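Local atomic coordinates of catechol 1,2-dioxygenase (Burkholderia ambifaria, PDB entry 5VXT), a protein that binds catechol beside a non-haem iron(III) ion and probably cleaves its ring with dioxygen between the two hydroxyl-bearing carbons, giving cis,cis-muconate. Residues B[68-71]-B[72-75]; B[50-53]-B[54-58]; B[220-223]-B[224-228]. All blocks are in the same frame, centred on the assembly; numbering follows the deposited sequence.

Contact 1. Residues B[68-71]-B[72-75]; sequences EVWA and GVNY. With PTY (phosphatidylethanolamine), chain I.
G72 and E68 sit one helical turn apart in helix 66-81 and are joined through the backbone. G72 N donates to E68 O at 3.0 Å. With no side chain at G72, the backbone itself faces the lipid here, and an acyl chain of the phosphatidylethanolamine passes against it. Lipid C40 lies 3.8 Å from G72 C, and lipid C34 comes to 3.3 Å from E68 O. Next to G72, A71 CB adds a small apolar surface near the lipid glycerol.

V73 follows, with its N bonded to V69 O at 2.8 Å. Its side chain lies alongside the indole of W70 and points the same way. V73 CB and CG1 lie against the six-membered ring of W70, with CB 3.9 Å from W70 CE3. V73 CG2, beside the backbone N, turns to the V69 carbonyl and stays near the indole. V73 CG2 is 4.3 Å from V69 CG1, a loose apolar contact. R318 of the second subunit makes a cation-pi contact with W70, and L98 of that subunit packs on both V69 and W70.

N74 continues the pattern through its backbone N, 2.8 Å from W70 O. Its CB also rests near that carbonyl.

At Y75 the backbone N donates to A71 O. The ring is carried off the helix by a chi1 of 174°, with CG anti to the backbone N. It therefore lies against the lipid, with CD1 3.5 Å from lipid C11. Y75 OH is hydrogen-bonded to A221 O of helix 221-229, which fixes the outer end of the ring. V69, A71, G72, V73 and Y75 form part of the wall of the phospholipid-binding tunnel at the dimer interface, a known feature of intradiol catechol dioxygenases.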
# COMPACT_ATOMS: atom_id res chain seq x y z
N GLU B 68 -5.10 -5.69 14.00
CA GLU B 68 -5.74 -5.49 12.70
C GLU B 68 -4.98 -4.47 11.86
O GLU B 68 -4.83 -4.65 10.64
CB GLU B 68 -7.19 -5.06 12.89
CG GLU B 68 -8.07 -6.18 13.40
CD GLU B 68 -9.48 -5.74 13.77
OE1 GLU B 68 -9.62 -4.58 14.23
OE2 GLU B 68 -10.43 -6.54 13.63
N VAL B 69 -4.48 -3.41 12.49
CA VAL B 69 -3.75 -2.40 11.73
C VAL B 69 -2.48 -2.98 11.15
O VAL B 69 -2.16 -2.77 9.98
CB VAL B 69 -3.47 -1.16 12.60
CG1 VAL B 69 -2.50 -0.21 11.90
CG2 VAL B 69 -4.79 -0.42 12.88
N TRP B 70 -1.72 -3.73 11.96
CA TRP B 70 -0.48 -4.31 11.45
C TRP B 70 -0.73 -5.37 10.39
O TRP B 70 0.09 -5.55 9.48
CB TRP B 70 0.36 -4.88 12.60
CG TRP B 70 0.86 -3.77 13.50
CD1 TRP B 70 0.60 -3.60 14.83
CD2 TRP B 70 1.68 -2.65 13.12
NE1 TRP B 70 1.20 -2.47 15.30
CE2 TRP B 70 1.89 -1.87 14.27
CE3 TRP B 70 2.30 -2.26 11.92
CZ2 TRP B 70 2.64 -0.71 14.26
CZ3 TRP B 70 3.04 -1.12 11.91
CH2 TRP B 70 3.21 -0.35 13.06
N ALA B 71 -1.84 -6.10 10.50
CA ALA B 71 -2.20 -7.01 9.41
C ALA B 71 -2.42 -6.22 8.13
O ALA B 71 -2.00 -6.66 7.04
CB ALA B 71 -3.45 -7.81 9.76
N GLY B 72 -3.05 -5.05 8.23
CA GLY B 72 -3.24 -4.22 7.05
C GLY B 72 -1.94 -3.64 6.52
O GLY B 72 -1.71 -3.60 5.31
N VAL B 73 -1.08 -3.18 7.43
CA VAL B 73 0.22 -2.66 7.03
C VAL B 73 1.06 -3.74 6.36
O VAL B 73 1.67 -3.51 5.31
CB VAL B 73 0.94 -2.06 8.26
CG1 VAL B 73 2.41 -1.79 7.93
CG2 VAL B 73 0.24 -0.79 8.66
N ASN B 74 1.10 -4.94 6.94
CA ASN B 74 1.88 -5.99 6.31
C ASN B 74 1.22 -6.51 5.03
O ASN B 74 1.93 -6.99 4.14
CB ASN B 74 2.12 -7.12 7.32
CG ASN B 74 3.21 -6.75 8.32
OD1 ASN B 74 2.97 -6.67 9.53
ND2 ASN B 74 4.41 -6.48 7.80
N TYR B 75 -0.10 -6.37 4.91
CA TYR B 75 -0.74 -6.66 3.64
C TYR B 75 -0.23 -5.73 2.55
O TYR B 75 -0.02 -6.16 1.41
CB TYR B 75 -2.26 -6.53 3.78
CG TYR B 75 -2.97 -6.67 2.43
CD1 TYR B 75 -3.24 -7.92 1.89
CD2 TYR B 75 -3.33 -5.54 1.71
CE1 TYR B 75 -3.88 -8.05 0.65
CE2 TYR B 75 -3.97 -5.66 0.47
CZ TYR B 75 -4.23 -6.90 -0.05
OH TYR B 75 -4.86 -7.01 -1.27
C1 PTY I . -6.43 -9.94 8.78
C2 PTY I . -2.52 -13.73 5.18
C3 PTY I . -2.79 -13.90 6.67
O4 PTY I . -7.59 -9.11 8.72
C5 PTY I . -4.97 -11.38 7.36
C6 PTY I . -6.07 -10.32 7.35
O7 PTY I . -5.61 -9.17 6.65
C8 PTY I . -5.80 -9.26 5.20
O10 PTY I . -6.05 -10.34 4.67
C11 PTY I . -5.68 -8.01 4.37
C12 PTY I . -6.75 -7.02 4.80
C13 PTY I . -6.20 -5.61 4.68
C14 PTY I . -7.16 -4.67 3.95
C15 PTY I . -6.41 -3.39 3.64
C16 PTY I . -6.95 -2.70 2.39
C17 PTY I . -8.11 -1.77 2.72
C18 PTY I . -8.63 -1.16 1.43
C19 PTY I . -9.64 -0.06 1.70
C20 PTY I . -9.68 0.91 0.52
C21 PTY I . -8.31 1.55 0.32
C22 PTY I . -7.99 2.50 1.47
C23 PTY I . -6.58 3.06 1.34
C24 PTY I . -6.46 4.48 1.90
C25 PTY I . -6.68 4.52 3.41
C26 PTY I . -6.80 5.97 3.87
C27 PTY I . -7.87 6.71 3.09
C28 PTY I . -9.00 7.19 3.99
C29 PTY I . -9.67 6.03 4.69
C30 PTY I . -7.97 -8.26 9.83
C31 PTY I . -9.14 -7.32 9.68
O30 PTY I . -7.33 -8.33 10.86
C32 PTY I . -8.86 -6.38 8.51
C33 PTY I . -7.46 -5.82 8.65
C34 PTY I . -7.49 -4.30 8.80
C35 PTY I . -7.53 -3.64 7.43
C36 PTY I . -7.39 -2.13 7.57
C37 PTY I . -6.16 -1.80 8.41
C38 PTY I . -5.87 -0.31 8.35
C39 PTY I . -4.38 -0.05 8.48
C40 PTY I . -3.66 -0.26 7.15
C41 PTY I . -3.59 1.04 6.38
C42 PTY I . -4.73 1.13 5.37
C43 PTY I . -4.72 -0.09 4.45
C44 PTY I . -4.90 0.31 3.00
P1 PTY I . -3.06 -12.41 8.86
O11 PTY I . -2.49 -12.69 7.37
O12 PTY I . -2.01 -11.64 9.63
O13 PTY I . -3.58 -13.72 9.41
O14 PTY I . -4.30 -11.40 8.61
N1 PTY I . -1.09 -13.74 4.93

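Contact 2. Residues B[50-53]-B[54-58]; sequences RLLG and DLFKA. With PTY (phosphatidylethanolamine), chain C.
R50 and D54 form a salt bridge between residues four apart on helix 42-62. The arginine chain is bent at chi2 (67°), which brings NE down to the aspartate, and NE donates to D54 OD2 at 2.9 Å. The bond leaves in the guanidinium plane and meets OD2 on its syn side, somewhat out of the carboxylate plane. The two flat groups are strongly turned, with their planes 67° apart. A water closes the bridge. It donates to D54 OD2 at 2.6 Å and accepts from R50 NH2 at 3.0 Å. OD2 is thus gripped by two donors, which would favour the charged carboxylate. R50 NH2 also has a salt bridge to D61 of the second subunit, so the pair lies at the dimer contact.

Backbone bonds run from each residue of 54-57 to the carbonyl four positions earlier. F56 N, for one, donates to L52 O at 2.9 Å.

This helix belongs to the helical N-terminal region of the enzyme. In intradiol dioxygenases that region builds the dimer interface and, within it, the lipid tunnel. Here L51 and L55 face the lipid tails. CB of L51 meets lipid C22 at 3.5 Å, and CD2 of L55 meets lipid C23 at 3.9 Å. A second phosphatidylethanolamine also touches L51, D54 and L55.

Apolar packing within the helix is carried by L52 and F56, which lie side by side and point the same way. L52 CG stands over one face of the phenyl ring. Its CD1 branch meets F56 CE1 at 3.8 Å. Both side chains also pack on L23 of helix 17-27, and the ring of Y97 of the second subunit stacks with F56.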
# COMPACT_ATOMS: atom_id res chain seq x y z
N ARG B 50 -5.95 14.65 4.76
CA ARG B 50 -7.32 14.17 4.71
C ARG B 50 -7.39 12.65 4.82
O ARG B 50 -8.20 12.11 5.58
CB ARG B 50 -7.99 14.66 3.42
CG ARG B 50 -9.28 13.93 3.12
CD ARG B 50 -10.35 14.24 4.15
NE ARG B 50 -11.62 13.63 3.76
CZ ARG B 50 -12.61 14.27 3.17
NH1 ARG B 50 -12.49 15.57 2.88
NH2 ARG B 50 -13.72 13.62 2.84
N LEU B 51 -6.54 11.94 4.06
CA LEU B 51 -6.61 10.48 4.08
C LEU B 51 -6.15 9.92 5.41
O LEU B 51 -6.74 8.97 5.93
CB LEU B 51 -5.78 9.89 2.95
CG LEU B 51 -6.22 10.30 1.55
CD1 LEU B 51 -5.42 9.52 0.52
CD2 LEU B 51 -7.71 10.05 1.39
N LEU B 52 -5.08 10.49 5.97
CA LEU B 52 -4.59 10.04 7.27
C LEU B 52 -5.61 10.33 8.37
O LEU B 52 -5.86 9.47 9.23
CB LEU B 52 -3.25 10.72 7.56
CG LEU B 52 -2.38 10.20 8.71
CD1 LEU B 52 -1.91 8.76 8.45
CD2 LEU B 52 -1.21 11.16 8.92
N GLY B 53 -6.23 11.51 8.34
CA GLY B 53 -7.28 11.81 9.30
C GLY B 53 -8.46 10.88 9.18
O GLY B 53 -9.01 10.43 10.18
N ASP B 54 -8.85 10.55 7.94
CA ASP B 54 -9.96 9.63 7.75
C ASP B 54 -9.61 8.25 8.27
O ASP B 54 -10.47 7.56 8.85
CB ASP B 54 -10.33 9.56 6.27
CG ASP B 54 -11.06 10.81 5.78
OD1 ASP B 54 -11.36 11.70 6.61
OD2 ASP B 54 -11.33 10.90 4.55
N LEU B 55 -8.37 7.81 8.06
CA LEU B 55 -7.95 6.52 8.60
C LEU B 55 -7.98 6.52 10.12
O LEU B 55 -8.54 5.61 10.73
CB LEU B 55 -6.54 6.16 8.11
CG LEU B 55 -5.95 4.88 8.70
CD1 LEU B 55 -6.82 3.61 8.41
CD2 LEU B 55 -4.51 4.71 8.21
N PHE B 56 -7.38 7.54 10.74
CA PHE B 56 -7.41 7.64 12.20
C PHE B 56 -8.84 7.62 12.73
O PHE B 56 -9.13 6.96 13.75
CB PHE B 56 -6.71 8.91 12.70
CG PHE B 56 -5.20 8.85 12.65
CD1 PHE B 56 -4.54 7.87 11.93
CD2 PHE B 56 -4.45 9.81 13.30
CE1 PHE B 56 -3.16 7.85 11.87
CE2 PHE B 56 -3.06 9.79 13.24
CZ PHE B 56 -2.42 8.81 12.53
N LYS B 57 -9.75 8.34 12.07
CA LYS B 57 -11.13 8.41 12.54
C LYS B 57 -11.82 7.07 12.39
O LYS B 57 -12.61 6.67 13.25
CB LYS B 57 -11.89 9.50 11.79
CG LYS B 57 -13.36 9.62 12.15
CD LYS B 57 -13.54 10.09 13.59
CE LYS B 57 -15.00 10.36 13.94
NZ LYS B 57 -15.15 10.99 15.28
N ALA B 58 -11.54 6.36 11.28
CA ALA B 58 -12.13 5.04 11.08
C ALA B 58 -11.61 4.03 12.10
O ALA B 58 -12.36 3.16 12.54
CB ALA B 58 -11.86 4.57 9.65
C1 PTY C . 2.82 12.98 -7.08
C2 PTY C . 8.62 10.95 -9.25
C3 PTY C . 7.64 10.37 -10.26
O4 PTY C . 1.96 12.99 -5.95
C5 PTY C . 5.06 12.37 -7.92
C6 PTY C . 4.18 12.43 -6.69
O7 PTY C . 4.01 11.11 -6.18
C8 PTY C . 4.92 10.79 -5.09
O10 PTY C . 6.14 10.84 -5.24
C11 PTY C . 4.32 10.36 -3.78
C12 PTY C . 2.83 10.27 -4.06
C13 PTY C . 2.16 9.35 -3.06
C14 PTY C . 1.15 10.13 -2.25
C15 PTY C . 0.09 9.18 -1.73
C16 PTY C . 0.76 7.92 -1.21
C17 PTY C . -0.09 7.29 -0.12
C18 PTY C . -0.60 8.39 0.80
C19 PTY C . -1.35 7.79 1.97
C20 PTY C . -0.98 8.54 3.24
C21 PTY C . -2.20 8.75 4.12
C22 PTY C . -3.24 7.67 3.89
C23 PTY C . -3.29 6.69 5.05
C24 PTY C . -2.52 5.43 4.71
C25 PTY C . -1.07 5.53 5.17
C26 PTY C . -0.50 4.12 5.31
C27 PTY C . 0.27 3.98 6.61
C28 PTY C . 0.66 2.53 6.79
C29 PTY C . 1.57 2.12 5.65
C30 PTY C . 0.54 13.19 -6.14
C31 PTY C . -0.42 13.08 -4.98
O30 PTY C . 0.14 13.43 -7.26
C32 PTY C . -0.88 11.63 -4.88
C33 PTY C . -1.93 11.42 -3.79
C34 PTY C . -2.79 10.19 -4.11
C35 PTY C . -3.91 10.01 -3.11
C36 PTY C . -4.87 8.92 -3.57
C37 PTY C . -4.12 7.60 -3.67
C38 PTY C . -5.04 6.45 -3.32
C39 PTY C . -4.32 5.11 -3.40
C40 PTY C . -5.04 4.09 -2.53
C41 PTY C . -5.25 2.79 -3.31
C42 PTY C . -6.08 1.75 -2.56
C43 PTY C . -6.29 0.52 -3.44
C44 PTY C . -5.03 0.21 -4.23
P1 PTY C . 5.10 11.07 -10.23
O11 PTY C . 6.35 10.23 -9.65
O12 PTY C . 4.16 10.11 -10.92
O13 PTY C . 5.63 12.26 -10.99
O14 PTY C . 4.36 11.59 -8.89
N1 PTY C . 8.30 12.36 -9.05
O HOH W 1 -13.65 10.67 3.36

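Contact 3. Residues B[220-223]-B[224-228]; sequences GATQ and QLLDR. With PTY (phosphatidylethanolamine), chain I.
Q223 and D227 meet one turn apart, at the more exposed side of helix 221-229. The glutamine chain bends at chi2 (61°) and folds along the helix. Its NE2 then donates to D227 OD2 at 2.9 Å. NE2 alone comes from above the carboxylate plane, 53° out of it, and the two flat groups are turned 40° against each other. The same two residues are joined again by D227 N and Q223 O, 2.7 Å apart.

Q224 leads its side chain away from the helix. Its N bonds to O of G220, the N-cap residue where the helix starts. NE2 of Q224 packs against lipid C2, in the ethanolamine head group, at 3.4 Å. Further along, the guanidinium of R228 lies flat against the lipid glycerol. Lipid C6 is 3.5 Å above its plane, over the centre. This helix start thus brings Q224, L225 and R228 to the head-group end of the lipid pocket.

L226 turns inward. It lies alongside T222, with CD1 4.1 Å from T222 CG2. The hydroxyl of T222 is bonded to E84.

Helix 221-229 packs against helices 66-81 and 85-91 of its own chain: A221, Q224 and L225 on the first, T222 and L225 on the second. At the far end R228 NE bonds to T44 of the second subunit.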
# COMPACT_ATOMS: atom_id res chain seq x y z
N GLY B 220 -1.88 -14.18 -5.15
CA GLY B 220 -1.57 -12.78 -5.03
C GLY B 220 -2.39 -12.07 -3.97
O GLY B 220 -3.42 -12.56 -3.49
N ALA B 221 -1.91 -10.88 -3.60
CA ALA B 221 -2.55 -10.12 -2.54
C ALA B 221 -3.95 -9.69 -2.91
O ALA B 221 -4.82 -9.58 -2.04
CB ALA B 221 -1.69 -8.90 -2.20
N THR B 222 -4.21 -9.41 -4.19
CA THR B 222 -5.55 -9.02 -4.60
C THR B 222 -6.53 -10.15 -4.32
O THR B 222 -7.54 -9.97 -3.62
CB THR B 222 -5.58 -8.63 -6.07
OG1 THR B 222 -4.62 -7.59 -6.30
CG2 THR B 222 -6.97 -8.14 -6.47
N GLN B 223 -6.23 -11.35 -4.83
CA GLN B 223 -7.11 -12.49 -4.61
C GLN B 223 -7.20 -12.85 -3.13
O GLN B 223 -8.26 -13.29 -2.67
CB GLN B 223 -6.62 -13.70 -5.40
CG GLN B 223 -7.64 -14.81 -5.46
CD GLN B 223 -8.91 -14.36 -6.15
OE1 GLN B 223 -8.90 -13.98 -7.32
NE2 GLN B 223 -10.02 -14.38 -5.42
N GLN B 224 -6.11 -12.69 -2.39
CA GLN B 224 -6.15 -12.95 -0.95
C GLN B 224 -7.20 -12.09 -0.26
O GLN B 224 -8.01 -12.60 0.52
CB GLN B 224 -4.76 -12.73 -0.35
CG GLN B 224 -4.71 -12.87 1.17
CD GLN B 224 -3.30 -12.67 1.72
OE1 GLN B 224 -2.39 -13.43 1.40
NE2 GLN B 224 -3.13 -11.63 2.53
N LEU B 225 -7.21 -10.79 -0.55
CA LEU B 225 -8.21 -9.91 0.05
C LEU B 225 -9.61 -10.22 -0.49
O LEU B 225 -10.57 -10.26 0.27
CB LEU B 225 -7.85 -8.44 -0.19
CG LEU B 225 -8.84 -7.39 0.33
CD1 LEU B 225 -9.15 -7.61 1.80
CD2 LEU B 225 -8.30 -5.97 0.11
N LEU B 226 -9.73 -10.41 -1.81
CA LEU B 226 -11.02 -10.82 -2.38
C LEU B 226 -11.54 -12.09 -1.72
O LEU B 226 -12.72 -12.18 -1.35
CB LEU B 226 -10.89 -11.02 -3.89
CG LEU B 226 -10.63 -9.76 -4.72
CD1 LEU B 226 -10.58 -10.13 -6.19
CD2 LEU B 226 -11.72 -8.73 -4.47
N ASP B 227 -10.67 -13.09 -1.56
CA ASP B 227 -11.07 -14.30 -0.85
C ASP B 227 -11.62 -13.98 0.54
O ASP B 227 -12.65 -14.52 0.95
CB ASP B 227 -9.89 -15.28 -0.73
CG ASP B 227 -9.56 -15.96 -2.05
OD1 ASP B 227 -8.45 -16.53 -2.15
OD2 ASP B 227 -10.40 -15.94 -2.97
N ARG B 228 -10.94 -13.08 1.26
CA ARG B 228 -11.40 -12.71 2.59
C ARG B 228 -12.74 -12.00 2.54
O ARG B 228 -13.56 -12.15 3.46
CB ARG B 228 -10.35 -11.84 3.28
CG ARG B 228 -10.59 -11.65 4.74
CD ARG B 228 -9.34 -11.17 5.45
NE ARG B 228 -9.51 -11.25 6.89
CZ ARG B 228 -9.14 -12.28 7.63
NH1 ARG B 228 -8.56 -13.33 7.06
NH2 ARG B 228 -9.34 -12.26 8.94
C1 PTY I . -6.43 -9.94 8.78
C2 PTY I . -2.52 -13.73 5.18
C3 PTY I . -2.79 -13.90 6.67
O4 PTY I . -7.59 -9.11 8.72
C5 PTY I . -4.97 -11.38 7.36
C6 PTY I . -6.07 -10.32 7.35
O7 PTY I . -5.61 -9.17 6.65
C8 PTY I . -5.80 -9.26 5.20
O10 PTY I . -6.05 -10.34 4.67
C11 PTY I . -5.68 -8.01 4.37
C12 PTY I . -6.75 -7.02 4.80
C13 PTY I . -6.20 -5.61 4.68
C14 PTY I . -7.16 -4.67 3.95
C15 PTY I . -6.41 -3.39 3.64
C16 PTY I . -6.95 -2.70 2.39
C17 PTY I . -8.11 -1.77 2.72
C18 PTY I . -8.63 -1.16 1.43
C19 PTY I . -9.64 -0.06 1.70
C20 PTY I . -9.68 0.91 0.52
C21 PTY I . -8.31 1.55 0.32
C22 PTY I . -7.99 2.50 1.47
C23 PTY I . -6.58 3.06 1.34
C24 PTY I . -6.46 4.48 1.90
C25 PTY I . -6.68 4.52 3.41
C26 PTY I . -6.80 5.97 3.87
C27 PTY I . -7.87 6.71 3.09
C28 PTY I . -9.00 7.19 3.99
C29 PTY I . -9.67 6.03 4.69
C30 PTY I . -7.97 -8.26 9.83
C31 PTY I . -9.14 -7.32 9.68
O30 PTY I . -7.33 -8.33 10.86
C32 PTY I . -8.86 -6.38 8.51
C33 PTY I . -7.46 -5.82 8.65
C34 PTY I . -7.49 -4.30 8.80
C35 PTY I . -7.53 -3.64 7.43
C36 PTY I . -7.39 -2.13 7.57
C37 PTY I . -6.16 -1.80 8.41
C38 PTY I . -5.87 -0.31 8.35
C39 PTY I . -4.38 -0.05 8.48
C40 PTY I . -3.66 -0.26 7.15
C41 PTY I . -3.59 1.04 6.38
C42 PTY I . -4.73 1.13 5.37
C43 PTY I . -4.72 -0.09 4.45
C44 PTY I . -4.90 0.31 3.00
P1 PTY I . -3.06 -12.41 8.86
O11 PTY I . -2.49 -12.69 7.37
O12 PTY I . -2.01 -11.64 9.63
O13 PTY I . -3.58 -13.72 9.41
O14 PTY I . -4.30 -11.40 8.61
N1 PTY I . -1.09 -13.74 4.93

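How the contacts relate
All three are local contacts along a helix, between residues about one turn apart. They are mostly buried, and all three touch the second subunit. Contacts 1 and 2 lie on consecutive helices of the N-terminal region, about 16 Å apart between centres, and do not touch. Contact 3 belongs to the dioxygenase region, yet it touches contact 1 through Y75 and shares one phosphatidylethanolamine with it. Contact 3 packs polar side chains on the head group and glycerol of that lipid. Contact 1 gives backbone and an aromatic ring to its acyl chains. Contact 2 packs leucines on the tails of another phosphatidylethanolamine. Side-chain polar bonds across the segments occur in contacts 2 and 3, where the side chains are less buried.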